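Local structure of chitin binding protein (Tectaria macrodonta, 6IF7) at residues E108-R113 against E129-N134. The protein is an insecticidal, chitin-binding fern protein that is possibly a copper-dependent lytic polysaccharide monooxygenase of family AA10. Sequence-based numbering, arbitrary orientation.
With NAG (2-acetamido-2-deoxy-beta-D-glucopyranose), chain B.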
ATOM      1  N   GLU A 108      -0.859  -1.721  10.388  1.00 24.89           N
ATOM      2  CA  GLU A 108      -0.635  -0.295  10.637  1.00 24.87           C
ATOM      3  C   GLU A 108      -0.931   0.508   9.366  1.00 24.95           C
ATOM      4  O   GLU A 108      -0.397   0.194   8.303  1.00 24.81           O
ATOM      5  CB  GLU A 108       0.812  -0.051  11.071  1.00 26.00           C
ATOM      6  CG  GLU A 108       1.226  -0.718  12.375  1.00 26.92           C
ATOM      7  CD  GLU A 108       2.722  -0.594  12.660  1.00 28.94           C
ATOM      8  OE1 GLU A 108       3.448   0.012  11.814  1.00 31.04           O
ATOM      9  OE2 GLU A 108       3.151  -1.075  13.748  1.00 26.29           O
ATOM     10  N   PHE A 109      -1.789   1.528   9.485  1.00 26.04           N
ATOM     11  CA  PHE A 109      -2.130   2.452   8.386  1.00 26.49           C
ATOM     12  C   PHE A 109      -1.472   3.809   8.605  1.00 25.79           C
ATOM     13  O   PHE A 109      -1.747   4.482   9.593  1.00 26.86           O
ATOM     14  CB  PHE A 109      -3.639   2.699   8.284  1.00 24.52           C
ATOM     15  CG  PHE A 109      -4.420   1.572   7.705  1.00 25.01           C
ATOM     16  CD1 PHE A 109      -4.434   0.321   8.310  1.00 25.23           C
ATOM     17  CD2 PHE A 109      -5.222   1.771   6.591  1.00 25.86           C
ATOM     18  CE1 PHE A 109      -5.199  -0.710   7.805  1.00 24.52           C
ATOM     19  CE2 PHE A 109      -5.980   0.737   6.072  1.00 25.84           C
ATOM     20  CZ  PHE A 109      -5.966  -0.507   6.679  1.00 25.32           C
ATOM     21  N   TYR A 110      -0.645   4.223   7.652  1.00 26.01           N
ATOM     22  CA  TYR A 110      -0.031   5.544   7.666  1.00 26.31           C
ATOM     23  C   TYR A 110      -0.549   6.319   6.484  1.00 27.10           C
ATOM     24  O   TYR A 110      -0.825   5.731   5.432  1.00 28.31           O
ATOM     25  CB  TYR A 110       1.491   5.442   7.552  1.00 25.81           C
ATOM     26  CG  TYR A 110       2.128   4.712   8.723  1.00 27.73           C
ATOM     27  CD1 TYR A 110       2.199   3.303   8.736  1.00 27.17           C
ATOM     28  CD2 TYR A 110       2.641   5.412   9.836  1.00 26.09           C
ATOM     29  CE1 TYR A 110       2.773   2.623   9.801  1.00 27.11           C
ATOM     30  CE2 TYR A 110       3.227   4.732  10.901  1.00 25.93           C
ATOM     31  CZ  TYR A 110       3.289   3.335  10.879  1.00 26.14           C
ATOM     32  OH  TYR A 110       3.857   2.624  11.907  1.00 26.02           O
ATOM     33  N   VAL A 111      -0.666   7.633   6.656  1.00 26.83           N
ATOM     34  CA  VAL A 111      -0.908   8.555   5.545  1.00 26.01           C
ATOM     35  C   VAL A 111       0.266   9.524   5.371  1.00 25.19           C
ATOM     36  O   VAL A 111       0.967   9.871   6.337  1.00 23.78           O
ATOM     37  CB  VAL A 111      -2.225   9.355   5.738  1.00 25.44           C
ATOM     38  CG1 VAL A 111      -2.052  10.512   6.723  1.00 25.18           C
ATOM     39  CG2 VAL A 111      -2.737   9.857   4.398  1.00 25.06           C
ATOM     40  N   THR A 112       0.447   9.970   4.130  1.00 24.57           N
ATOM     41  CA  THR A 112       1.416  11.007   3.798  1.00 25.10           C
ATOM     42  C   THR A 112       1.081  12.331   4.500  1.00 25.84           C
ATOM     43  O   THR A 112      -0.091  12.692   4.643  1.00 24.38           O
ATOM     44  CB  THR A 112       1.478  11.263   2.276  1.00 24.83           C
ATOM     45  OG1 THR A 112       0.144  11.289   1.739  1.00 25.74           O
ATOM     46  CG2 THR A 112       2.262  10.177   1.582  1.00 25.33           C
ATOM     47  N   ARG A 113       2.124  13.035   4.930  1.00 27.00           N
ATOM     48  CA  ARG A 113       1.986  14.350   5.561  1.00 29.45           C
ATOM     49  C   ARG A 113       1.533  15.430   4.552  1.00 29.62           C
ATOM     50  O   ARG A 113       1.657  15.273   3.331  1.00 25.84           O
ATOM     51  CB  ARG A 113       3.333  14.801   6.119  1.00 31.72           C
ATOM     52  CG  ARG A 113       3.905  13.987   7.256  1.00 36.33           C
ATOM     53  CD  ARG A 113       5.420  14.168   7.249  1.00 39.11           C
ATOM     54  NE  ARG A 113       6.123  13.461   8.316  1.00 41.87           N
ATOM     55  CZ  ARG A 113       6.150  13.828   9.599  1.00 47.28           C
ATOM     56  NH1 ARG A 113       5.500  14.908  10.021  1.00 49.01           N
ATOM     57  NH2 ARG A 113       6.822  13.097  10.485  1.00 48.69           N
ATOM     58  N   GLU A 129       4.277  10.263  11.425  1.00 31.58           N
ATOM     59  CA  GLU A 129       5.052   9.413  12.343  1.00 31.96           C
ATOM     60  C   GLU A 129       4.208   8.320  12.917  1.00 28.71           C
ATOM     61  O   GLU A 129       4.686   7.222  13.091  1.00 24.72           O
ATOM     62  CB  GLU A 129       5.665  10.192  13.513  1.00 37.99           C
ATOM     63  CG  GLU A 129       6.605  11.292  13.063  1.00 47.05           C
ATOM     64  CD  GLU A 129       7.680  11.637  14.073  1.00 55.57           C
ATOM     65  OE1 GLU A 129       7.586  12.725  14.704  1.00 61.86           O
ATOM     66  OE2 GLU A 129       8.614  10.816  14.223  1.00 56.73           O
ATOM     67  N   LEU A 130       2.949   8.622  13.186  1.00 27.88           N
ATOM     68  CA  LEU A 130       2.051   7.676  13.824  1.00 28.62           C
ATOM     69  C   LEU A 130       0.983   7.159  12.886  1.00 27.62           C
ATOM     70  O   LEU A 130       0.487   7.903  12.045  1.00 29.69           O
ATOM     71  CB  LEU A 130       1.359   8.358  15.006  1.00 30.62           C
ATOM     72  CG  LEU A 130       2.258   8.846  16.149  1.00 30.91           C
ATOM     73  CD1 LEU A 130       1.378   9.076  17.349  1.00 33.31           C
ATOM     74  CD2 LEU A 130       3.357   7.864  16.504  1.00 29.84           C
ATOM     75  N   PRO A 131       0.589   5.883  13.055  1.00 27.64           N
ATOM     76  CA  PRO A 131      -0.485   5.346  12.232  1.00 25.51           C
ATOM     77  C   PRO A 131      -1.845   5.885  12.635  1.00 25.13           C
ATOM     78  O   PRO A 131      -2.073   6.199  13.804  1.00 23.80           O
ATOM     79  CB  PRO A 131      -0.404   3.828  12.469  1.00 26.71           C
ATOM     80  CG  PRO A 131       0.337   3.642  13.751  1.00 26.81           C
ATOM     81  CD  PRO A 131       1.164   4.876  13.979  1.00 27.41           C
ATOM     82  N   PHE A 132      -2.745   6.024  11.674  1.00 23.05           N
ATOM     83  CA  PHE A 132      -4.095   6.430  12.028  1.00 23.24           C
ATOM     84  C   PHE A 132      -5.022   5.253  12.291  1.00 23.89           C
ATOM     85  O   PHE A 132      -6.109   5.450  12.851  1.00 20.65           O
ATOM     86  CB  PHE A 132      -4.717   7.415  11.025  1.00 23.22           C
ATOM     87  CG  PHE A 132      -4.998   6.840   9.667  1.00 22.58           C
ATOM     88  CD1 PHE A 132      -4.004   6.797   8.694  1.00 22.63           C
ATOM     89  CD2 PHE A 132      -6.278   6.419   9.332  1.00 23.08           C
ATOM     90  CE1 PHE A 132      -4.264   6.311   7.408  1.00 22.19           C
ATOM     91  CE2 PHE A 132      -6.539   5.910   8.052  1.00 22.84           C
ATOM     92  CZ  PHE A 132      -5.528   5.863   7.095  1.00 21.86           C
ATOM     93  N   ILE A 133      -4.601   4.047  11.888  1.00 24.82           N
ATOM     94  CA  ILE A 133      -5.254   2.810  12.337  1.00 26.86           C
ATOM     95  C   ILE A 133      -4.152   1.809  12.650  1.00 28.32           C
ATOM     96  O   ILE A 133      -3.178   1.685  11.881  1.00 26.75           O
ATOM     97  CB  ILE A 133      -6.186   2.187  11.268  1.00 28.73           C
ATOM     98  CG1 ILE A 133      -7.275   3.184  10.829  1.00 30.53           C
ATOM     99  CG2 ILE A 133      -6.810   0.892  11.780  1.00 30.53           C
ATOM    100  CD1 ILE A 133      -8.034   2.753   9.580  1.00 31.24           C
ATOM    101  N   ASN A 134      -4.307   1.123  13.787  1.00 26.97           N
ATOM    102  CA  ASN A 134      -3.527  -0.065  14.102  1.00 27.59           C
ATOM    103  C   ASN A 134      -4.470  -1.138  14.642  1.00 27.10           C
ATOM    104  O   ASN A 134      -5.079  -0.974  15.705  1.00 28.42           O
ATOM    105  CB  ASN A 134      -2.433   0.294  15.100  1.00 27.66           C
ATOM    106  CG  ASN A 134      -1.475  -0.840  15.359  1.00 28.15           C
ATOM    107  OD1 ASN A 134      -1.551  -1.929  14.770  1.00 26.91           O
ATOM    108  ND2 ASN A 134      -0.538  -0.569  16.235  1.00 28.29           N
TER
HETATM  109  C1  NAG B   1       0.448  -1.603  16.561  1.00 29.79           C
HETATM  110  C2  NAG B   1       1.721  -1.039  17.187  1.00 30.92           C
HETATM  111  C3  NAG B   1       2.664  -2.179  17.448  1.00 32.73           C
HETATM  112  C4  NAG B   1       2.021  -3.191  18.370  1.00 34.23           C
HETATM  113  C5  NAG B   1       0.738  -3.710  17.744  1.00 33.11           C
HETATM  114  C6  NAG B   1       0.013  -4.615  18.719  1.00 32.63           C
HETATM  115  C7  NAG B   1       2.504   1.176  16.559  1.00 29.48           C
HETATM  116  C8  NAG B   1       3.239   1.978  15.531  1.00 30.30           C
HETATM  117  N2  NAG B   1       2.390  -0.106  16.292  1.00 29.79           N
HETATM  118  O3  NAG B   1       3.860  -1.663  18.057  1.00 33.63           O
HETATM  119  O4  NAG B   1       2.949  -4.253  18.585  1.00 34.87           O
HETATM  120  O5  NAG B   1      -0.102  -2.611  17.425  1.00 31.17           O
HETATM  121  O6  NAG B   1      -1.214  -5.026  18.115  1.00 36.86           O
HETATM  122  O7  NAG B   1       2.060   1.659  17.569  1.00 28.02           O
HETATM  123  O   HOH W   1      -0.764   8.157   9.577  1.00 23.80           O
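The backbone O of I133 takes the N-H of F109, at 2.8 Å and nearly straight (170°), while E108 CA makes a longer, weaker CA-H...O contact with the same oxygen at 3.5 Å. F109 returns a bond through its own O to F132 N, and E108 stands opposite N134 as an antiparallel non-hydrogen-bonded pair. On the face of F109 and I133, F132 CG sits between its backbone N and carbonyl carbon (chi1 67°), which places the ring where F109 CB lies over it in a CH-pi contact; the F109 ring turns an edge toward that face, planes 75° apart. I133 runs beside F109, and F95 and I147 continue this apolar layer.

The other face carries sugar. N134 ND2 is joined to C1 of the N-acetylglucosamine, and E108 OE2 receives the sugar's N2 at 2.8 Å. The other carboxylate oxygen, OE1, takes Y110 OH at 2.6 Å from above the carboxylate plane, and R55 also bonds that hydroxyl. P131 CB lies over the Y110 ring, 4.1 Å from its centroid. A leucine in place of Y110 would probably leave E108 OE1 without this donor and P131 without its aromatic platform. Further along, a water bridges V111 N and L130 O. The contact thus ties an N-glycan to its own strand pair, the first sugar fixed by both a covalent bond and a carboxylate that Y110 helps to position.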